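Local coordinates for Ice-binding protein (Leucosporidium, PDB 3UYU) that binds to the surface of ice crystals and inhibits their growth, conferring freeze tolerance with low thermal hysteresis activity, at residues F144-A147 with G148-M152; F158-A161 with G162-S166; V207-Q210 with T211-L215. The protein carries 2 engineered substitutions. One frame throughout, in Å; residues are numbered along the deposited sequence.

Contact 1 of 3, residues F144-A147 with G148-M152; sequences FQIA and GGLSM. Engineered in segment 148-152: Met152 (natural residue Leu).
Ile146 and Leu150 meet in a local apolar contact round a corner of the right-handed beta-helix, where the chain leaves strand 142-146, turns through Ala147, Gly148 and Gly149, and starts strand 150-152 on the next face. The end methyl of Ile146 meets the branch point of Leu150: CD1 comes within 3.9 Å of Leu150 CG and lies slightly farther from Leu150 CD2. The two side chains run at about a right angle to one another instead of lying alongside. The torsions of Ile146 divide its work. CG1 is anti to the carbonyl carbon (chi1 -61°), and with chi2 at 166° the chain stretches out to carry CD1 to Leu150. CG2 serves the turn itself: it sits 3.4 Å from Gly149 O and 3.7 Å from Gly148 O, a methyl packed against two carbonyl oxygens of the backbone that goes round it. The corner is thus filled from the inside by one branched residue, while Ala147 directs its methyl outward. Turn and interior are tied to the rest of the coil by nearby groups. Gly149 N is hydrogen-bonded to Ser125 OG, and Val126 receives both Ile146 and Leu150. Leu150 also packs on Phe171 and Val173 of strand 169-173, Ile146 touches Trp122 of strand 118-122, and Gln145 NE2 turns to the other side of strand 142-146, bonded to the carbonyl oxygens of Ala94, in helix 76-96, and Phe97.

Contact 2 of 3, residues F158-A161 with G162-S166; sequences FTLA and GGANS
Leu160 leans over the returning chain at Ala164, and with Ala161 these residues carry most of a small surface contact around a tight reversal. With CG anti to the carbonyl carbon (chi1 -61°) and CD1 anti to CA, the leucine is extended, and CD1 reaches the backbone beyond the turn. It lies 3.6 Å from Ala164 O and 4.1 Å from Ser166 N, so one methyl rests against the main chain of the segment that runs on toward strand 169-173. The other branch makes a looser apolar touch, with CD2 4.3 Å from Ala164 CB. Glu186 of strand 184-186 packs against both Leu160 and Ser166.

Ala161 contributes mostly backbone. It opens a type I' beta turn that ends at Ala164, the reversal by which the chain leaves the strand 158-161 of a three-stranded parallel sheet in the beta-helix. The two central positions are Gly162 and Gly163, with phi of 83° and 112°; a side chain at either would be jammed against the carbonyl oxygen of the residue before it, which accounts for the pair of glycines. The turn is somewhat open, since Ala161 O stands 3.6 Å from Ala164 N and makes no hydrogen bond to it.

Ala164 directs its CB back toward the strand, 3.7 Å from Ala161 O. Past it, Asn165 points its CB away from the strand, and its OD1 accepts a hydrogen bond from the backbone N of Thr167. Asn165 is an N-glycosylation site, although no sugar is present in this structure. On the strand side, Ala161 rests on Thr133, and Thr159 OG1 is hydrogen-bonded to Thr133 OG1.

Contact 3 of 3, residues V207-Q210 with T211-L215; sequences VLSQ and TEVAL
Val207 overlaps Val213 across a corner of the beta-helix, methyl to methyl, with CG1 of Val207 3.8 Å from CG2 of Val213. That same Val213 CG2 also lies 3.7 Å from Ser209 CB, filling the bend between strands 207-209 and 212-215, whose directions differ by 140°. Ser209 supplies the polar part. Its hydroxyl is anti to the backbone N (chi1 168°), which turns OG in under the corner to accept the N-H of Thr211 in an ST turn; the distance from Thr211 N to Ser209 OG is 2.9 Å and the N-H...O angle 155°. OG is also hydrogen-bonded to the carbonyl oxygen of Arg193, on the preceding coil. Were an alanine to take the place of Ser209, the Thr211 N-H and the Arg193 carbonyl would probably lose their shared partner and the turn would be less firmly held. Outside the corner, Gln210 reaches Glu88 and Tyr91 of helix 76-96, while Ala214, inferred to be an ice-binding position, follows Val213 on the next face. Packed against Val213 at its CB, the buried serine has its hydroxyl matched on both counts, as acceptor toward its own turn and donor toward the neighbouring coil.

Along the chain the three contacts come in the order 1, 2, 3, each a bend in the same beta-helix. Contacts 1 and 3 are equivalent in kind, at corners that lead into strands 150-152 and 212-216 of one seven-stranded parallel sheet, with strands 177-179 and 195-197 between them; their centres are about 15 Å apart. That sheet carries Ser127, Ala214 and Thr45, all inferred ice-binding positions, so both corners lead into what is probably the ice-binding face. Contact 2 belongs to another face, about 20 Å from contact 1 and 24 Å from contact 3, centre to centre. Contacts 1 and 2 touch through the interior, where CE of the engineered selenomethionine Met152 lies 3.3 Å from Phe158 CE1.

Contact 1 of 3, residues F144-A147 with G148-M152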
ATOM      1  N   PHE A 144       6.898  19.740   9.317  1.00 11.29           N
ATOM      2  CA  PHE A 144       6.800  21.117   8.740  1.00 12.86           C
ATOM      3  C   PHE A 144       5.710  21.158   7.704  1.00 12.91           C
ATOM      4  O   PHE A 144       5.661  20.313   6.815  1.00 13.93           O
ATOM      5  CB  PHE A 144       8.162  21.496   8.112  1.00 11.21           C
ATOM      6  CG  PHE A 144       9.276  21.303   9.128  1.00 15.97           C
ATOM      7  CD1 PHE A 144       9.853  20.030   9.327  1.00 17.14           C
ATOM      8  CD2 PHE A 144       9.581  22.307  10.035  1.00 17.31           C
ATOM      9  CE1 PHE A 144      10.805  19.836  10.388  1.00 16.18           C
ATOM     10  CE2 PHE A 144      10.532  22.136  11.039  1.00 17.38           C
ATOM     11  CZ  PHE A 144      11.136  20.902  11.244  1.00 18.56           C
ATOM     12  N   GLN A 145       4.791  22.107   7.902  1.00 12.66           N
ATOM     13  CA  GLN A 145       3.703  22.346   6.941  1.00 13.64           C
ATOM     14  C   GLN A 145       3.937  23.695   6.280  1.00 13.55           C
ATOM     15  O   GLN A 145       3.857  24.732   6.982  1.00 14.46           O
ATOM     16  CB  GLN A 145       2.354  22.366   7.652  1.00 14.31           C
ATOM     17  CG  GLN A 145       2.031  21.127   8.490  1.00 15.12           C
ATOM     18  CD  GLN A 145       0.770  21.305   9.303  1.00 15.28           C
ATOM     19  OE1 GLN A 145       0.571  22.372   9.941  1.00 17.00           O
ATOM     20  NE2 GLN A 145      -0.058  20.260   9.368  1.00 13.63           N
ATOM     21  N   ILE A 146       4.375  23.662   5.028  1.00 12.60           N
ATOM     22  CA  ILE A 146       4.813  24.886   4.319  1.00 13.42           C
ATOM     23  C   ILE A 146       3.899  25.069   3.109  1.00 16.06           C
ATOM     24  O   ILE A 146       3.934  24.261   2.167  1.00 15.76           O
ATOM     25  CB  ILE A 146       6.293  24.731   3.857  1.00 15.11           C
ATOM     26  CG1 ILE A 146       7.213  24.533   5.102  1.00 13.88           C
ATOM     27  CG2 ILE A 146       6.731  25.943   3.069  1.00 17.59           C
ATOM     28  CD1 ILE A 146       8.584  24.043   4.822  1.00 17.01           C
ATOM     29  N   ALA A 147       3.095  26.140   3.148  1.00 14.83           N
ATOM     30  CA  ALA A 147       2.172  26.390   2.050  1.00 17.44           C
ATOM     31  C   ALA A 147       2.863  26.825   0.787  1.00 16.37           C
ATOM     32  O   ALA A 147       2.357  26.538  -0.321  1.00 17.38           O
ATOM     33  CB  ALA A 147       1.085  27.402   2.456  1.00 16.90           C
ATOM     34  N   GLY A 148       3.972  27.548   0.910  1.00 15.91           N
ATOM     35  CA  GLY A 148       4.736  27.980  -0.249  1.00 15.73           C
ATOM     36  C   GLY A 148       5.878  27.051  -0.609  1.00 15.02           C
ATOM     37  O   GLY A 148       5.734  25.822  -0.490  1.00 14.97           O
ATOM     38  N   GLY A 149       6.976  27.641  -1.092  1.00 15.30           N
ATOM     39  CA  GLY A 149       8.238  26.924  -1.450  1.00 14.03           C
ATOM     40  C   GLY A 149       9.158  26.715  -0.251  1.00 14.74           C
ATOM     41  O   GLY A 149       8.898  27.249   0.844  1.00 15.83           O
ATOM     42  N   LEU A 150      10.152  25.868  -0.457  1.00 13.53           N
ATOM     43  CA  LEU A 150      11.194  25.688   0.544  1.00 15.22           C
ATOM     44  C   LEU A 150      12.559  25.839  -0.148  1.00 16.03           C
ATOM     45  O   LEU A 150      12.832  25.214  -1.165  1.00 17.39           O
ATOM     46  CB  LEU A 150      11.066  24.291   1.132  1.00 14.45           C
ATOM     47  CG  LEU A 150      11.741  23.952   2.473  1.00 17.60           C
ATOM     48  CD1 LEU A 150      12.213  22.453   2.643  1.00 15.17           C
ATOM     49  CD2 LEU A 150      12.349  24.913   3.392  1.00 15.96           C
ATOM     50  N   SER A 151      13.457  26.659   0.401  1.00 16.96           N
ATOM     51  CA  SER A 151      14.779  26.842  -0.233  1.00 17.75           C
ATOM     52  C   SER A 151      15.820  26.823   0.833  1.00 16.93           C
ATOM     53  O   SER A 151      15.609  27.420   1.900  1.00 17.43           O
ATOM     54  CB  SER A 151      14.979  28.249  -0.858  1.00 18.62           C
ATOM     55  OG  SER A 151      13.840  28.761  -1.502  1.00 30.33           O
HETATM   56  N   MSE A 152      16.926  26.160   0.524  1.00 15.93           N
HETATM   57  CA  MSE A 152      18.120  26.078   1.430  1.00 18.41           C
HETATM   58  C   MSE A 152      19.253  26.746   0.699  1.00 17.13           C
HETATM   59  O   MSE A 152      19.538  26.396  -0.465  1.00 15.93           O
HETATM   60  CB  MSE A 152      18.560  24.627   1.703  1.00 20.66           C
HETATM   61  CG  MSE A 152      17.793  23.890   2.724  1.00 24.02           C
HETATM   62 SE   MSE A 152      18.642  22.103   2.821  1.00 44.12          SE
HETATM   63  CE  MSE A 152      20.206  22.495   3.962  1.00 39.59           C
TER

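Contact 2 of 3, residues F158-A161 with G162-S166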
ATOM      1  N   PHE A 158      21.830  20.620   7.529  1.00 13.93           N
ATOM      2  CA  PHE A 158      20.967  20.156   8.626  1.00 13.21           C
ATOM      3  C   PHE A 158      21.770  19.259   9.564  1.00 14.20           C
ATOM      4  O   PHE A 158      22.472  18.367   9.103  1.00 17.03           O
ATOM      5  CB  PHE A 158      19.734  19.348   8.124  1.00 12.84           C
ATOM      6  CG  PHE A 158      18.647  20.190   7.438  1.00 13.63           C
ATOM      7  CD1 PHE A 158      18.886  21.496   6.943  1.00 13.84           C
ATOM      8  CD2 PHE A 158      17.410  19.599   7.242  1.00 17.28           C
ATOM      9  CE1 PHE A 158      17.824  22.197   6.234  1.00 16.68           C
ATOM     10  CE2 PHE A 158      16.378  20.241   6.517  1.00 16.49           C
ATOM     11  CZ  PHE A 158      16.568  21.565   6.070  1.00 12.97           C
ATOM     12  N   THR A 159      21.695  19.556  10.873  1.00 14.38           N
ATOM     13  CA  THR A 159      22.445  18.786  11.886  1.00 15.50           C
ATOM     14  C   THR A 159      21.454  18.153  12.832  1.00 15.26           C
ATOM     15  O   THR A 159      20.413  18.746  13.177  1.00 14.92           O
ATOM     16  CB  THR A 159      23.479  19.758  12.616  1.00 16.51           C
ATOM     17  OG1 THR A 159      22.796  20.575  13.503  1.00 26.92           O
ATOM     18  CG2 THR A 159      24.194  20.559  11.676  1.00 19.27           C
ATOM     19  N   LEU A 160      21.770  16.934  13.268  1.00 14.37           N
ATOM     20  CA  LEU A 160      20.921  16.233  14.219  1.00 14.26           C
ATOM     21  C   LEU A 160      21.613  16.355  15.602  1.00 15.87           C
ATOM     22  O   LEU A 160      22.892  16.249  15.746  1.00 17.05           O
ATOM     23  CB  LEU A 160      20.770  14.743  13.831  1.00 12.73           C
ATOM     24  CG  LEU A 160      20.126  14.516  12.474  1.00 14.91           C
ATOM     25  CD1 LEU A 160      20.099  12.986  12.136  1.00 15.72           C
ATOM     26  CD2 LEU A 160      18.789  15.242  12.374  1.00 16.82           C
ATOM     27  N   ALA A 161      20.781  16.607  16.608  1.00 12.33           N
ATOM     28  CA  ALA A 161      21.307  16.602  17.993  1.00 13.02           C
ATOM     29  C   ALA A 161      20.349  15.972  18.941  1.00 11.71           C
ATOM     30  O   ALA A 161      19.169  15.898  18.646  1.00 13.64           O
ATOM     31  CB  ALA A 161      21.577  18.050  18.400  1.00 12.44           C
ATOM     32  N   GLY A 162      20.822  15.492  20.107  1.00 10.83           N
ATOM     33  CA  GLY A 162      19.946  14.971  21.104  1.00 10.80           C
ATOM     34  C   GLY A 162      19.503  13.525  20.948  1.00 10.95           C
ATOM     35  O   GLY A 162      18.747  12.999  21.759  1.00 14.41           O
ATOM     36  N   GLY A 163      19.924  12.860  19.863  1.00 12.10           N
ATOM     37  CA  GLY A 163      19.481  11.477  19.568  1.00 12.95           C
ATOM     38  C   GLY A 163      18.580  11.352  18.335  1.00 12.45           C
ATOM     39  O   GLY A 163      18.282  10.212  17.929  1.00 13.51           O
ATOM     40  N   ALA A 164      18.288  12.509  17.740  1.00 12.29           N
ATOM     41  CA  ALA A 164      17.255  12.635  16.638  1.00 13.85           C
ATOM     42  C   ALA A 164      17.637  11.763  15.447  1.00 14.05           C
ATOM     43  O   ALA A 164      18.813  11.510  15.176  1.00 13.79           O
ATOM     44  CB  ALA A 164      17.098  14.091  16.195  1.00 15.52           C
ATOM     45  N   ASN A 165      16.614  11.351  14.721  1.00 13.74           N
ATOM     46  CA  ASN A 165      16.776  10.467  13.528  1.00 12.92           C
ATOM     47  C   ASN A 165      15.936  11.099  12.420  1.00 12.96           C
ATOM     48  O   ASN A 165      14.748  11.452  12.643  1.00 13.88           O
ATOM     49  CB  ASN A 165      16.075   9.119  13.875  1.00 15.83           C
ATOM     50  CG  ASN A 165      16.448   8.025  12.961  1.00 20.44           C
ATOM     51  OD1 ASN A 165      16.606   8.202  11.757  1.00 20.35           O
ATOM     52  ND2 ASN A 165      16.624   6.844  13.524  1.00 20.26           N
ATOM     53  N   SER A 166      16.511  11.171  11.220  1.00 11.09           N
ATOM     54  CA  SER A 166      15.820  11.756  10.075  1.00 10.52           C
ATOM     55  C   SER A 166      14.650  10.885   9.584  1.00 10.32           C
ATOM     56  O   SER A 166      13.901  11.375   8.739  1.00  9.64           O
ATOM     57  CB  SER A 166      16.830  11.991   8.908  1.00 10.59           C
ATOM     58  OG  SER A 166      17.399  10.750   8.477  1.00 15.47           O
TER

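Contact 3 of 3, residues V207-Q210 with T211-L215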
ATOM      1  N   VAL A 207      12.975  11.578  -1.159  1.00  8.58           N
ATOM      2  CA  VAL A 207      12.344  12.635  -1.939  1.00 10.16           C
ATOM      3  C   VAL A 207      11.089  12.074  -2.641  1.00  9.70           C
ATOM      4  O   VAL A 207      11.204  11.190  -3.459  1.00 11.13           O
ATOM      5  CB  VAL A 207      13.309  13.249  -2.968  1.00 10.61           C
ATOM      6  CG1 VAL A 207      12.641  14.393  -3.735  1.00 13.53           C
ATOM      7  CG2 VAL A 207      14.579  13.781  -2.230  1.00 12.73           C
ATOM      8  N   LEU A 208       9.947  12.625  -2.264  1.00 11.79           N
ATOM      9  CA  LEU A 208       8.641  12.109  -2.768  1.00 11.94           C
ATOM     10  C   LEU A 208       7.971  13.293  -3.416  1.00 11.52           C
ATOM     11  O   LEU A 208       7.509  14.149  -2.714  1.00 13.89           O
ATOM     12  CB  LEU A 208       7.831  11.526  -1.616  1.00 12.48           C
ATOM     13  CG  LEU A 208       8.565  10.412  -0.760  1.00 11.40           C
ATOM     14  CD1 LEU A 208       7.684   9.911   0.355  1.00 11.84           C
ATOM     15  CD2 LEU A 208       8.861   9.182  -1.601  1.00 11.03           C
ATOM     16  N   SER A 209       7.904  13.331  -4.760  1.00  9.83           N
ATOM     17  CA  SER A 209       7.324  14.518  -5.398  1.00 11.80           C
ATOM     18  C   SER A 209       6.120  14.183  -6.263  1.00 11.74           C
ATOM     19  O   SER A 209       6.193  13.201  -7.021  1.00 12.47           O
ATOM     20  CB  SER A 209       8.385  15.137  -6.331  1.00 12.29           C
ATOM     21  OG  SER A 209       7.751  16.120  -7.176  1.00 13.84           O
ATOM     22  N   GLN A 210       5.082  15.025  -6.206  1.00 12.47           N
ATOM     23  CA  GLN A 210       3.905  14.883  -7.142  1.00 14.70           C
ATOM     24  C   GLN A 210       4.113  15.401  -8.555  1.00 14.69           C
ATOM     25  O   GLN A 210       3.228  15.245  -9.454  1.00 14.71           O
ATOM     26  CB  GLN A 210       2.697  15.531  -6.528  1.00 13.85           C
ATOM     27  CG  GLN A 210       2.281  14.693  -5.300  1.00 14.92           C
ATOM     28  CD  GLN A 210       1.006  15.129  -4.584  1.00 19.51           C
ATOM     29  OE1 GLN A 210       0.059  15.653  -5.193  1.00 19.24           O
ATOM     30  NE2 GLN A 210       0.982  14.907  -3.275  1.00 22.02           N
ATOM     31  N   THR A 211       5.310  15.918  -8.811  1.00 13.58           N
ATOM     32  CA  THR A 211       5.701  16.255 -10.210  1.00 14.13           C
ATOM     33  C   THR A 211       7.075  15.698 -10.496  1.00 13.82           C
ATOM     34  O   THR A 211       7.227  14.515 -10.650  1.00 13.65           O
ATOM     35  CB  THR A 211       5.513  17.795 -10.538  1.00 14.29           C
ATOM     36  OG1 THR A 211       6.398  18.604  -9.760  1.00 14.39           O
ATOM     37  CG2 THR A 211       4.136  18.291 -10.263  1.00 13.19           C
ATOM     38  N   GLU A 212       8.096  16.554 -10.631  1.00 13.76           N
ATOM     39  CA  GLU A 212       9.450  16.170 -11.123  1.00 12.97           C
ATOM     40  C   GLU A 212      10.538  16.401 -10.065  1.00 12.50           C
ATOM     41  O   GLU A 212      10.451  17.334  -9.257  1.00 13.00           O
ATOM     42  CB  GLU A 212       9.758  17.095 -12.344  1.00 15.98           C
ATOM     43  CG  GLU A 212      11.140  16.961 -12.946  1.00 22.46           C
ATOM     44  CD  GLU A 212      11.220  15.926 -14.067  1.00 27.37           C
ATOM     45  OE1 GLU A 212      10.126  15.517 -14.536  1.00 30.27           O
ATOM     46  OE2 GLU A 212      12.360  15.543 -14.494  1.00 26.76           O
ATOM     47  N   VAL A 213      11.544  15.554 -10.140  1.00 12.44           N
ATOM     48  CA  VAL A 213      12.774  15.704  -9.294  1.00 12.28           C
ATOM     49  C   VAL A 213      13.980  15.895 -10.195  1.00 12.67           C
ATOM     50  O   VAL A 213      14.209  15.103 -11.117  1.00 13.17           O
ATOM     51  CB  VAL A 213      12.971  14.467  -8.368  1.00 11.96           C
ATOM     52  CG1 VAL A 213      14.345  14.558  -7.599  1.00 13.19           C
ATOM     53  CG2 VAL A 213      11.789  14.342  -7.432  1.00 11.62           C
ATOM     54  N   ALA A 214      14.717  16.998  -9.982  1.00 12.90           N
ATOM     55  CA  ALA A 214      15.937  17.199 -10.716  1.00 13.79           C
ATOM     56  C   ALA A 214      17.157  17.094  -9.789  1.00 12.80           C
ATOM     57  O   ALA A 214      17.212  17.798  -8.746  1.00 14.53           O
ATOM     58  CB  ALA A 214      15.904  18.566 -11.402  1.00 14.69           C
ATOM     59  N   LEU A 215      18.090  16.224 -10.165  1.00 12.69           N
ATOM     60  CA  LEU A 215      19.331  16.005  -9.386  1.00 13.39           C
ATOM     61  C   LEU A 215      20.474  16.667 -10.173  1.00 14.74           C
ATOM     62  O   LEU A 215      20.589  16.450 -11.379  1.00 15.19           O
ATOM     63  CB  LEU A 215      19.638  14.551  -9.281  1.00 14.24           C
ATOM     64  CG  LEU A 215      18.470  13.809  -8.595  1.00 14.20           C
ATOM     65  CD1 LEU A 215      18.885  12.416  -8.658  1.00 13.37           C
ATOM     66  CD2 LEU A 215      18.123  14.314  -7.131  1.00 16.92           C
TER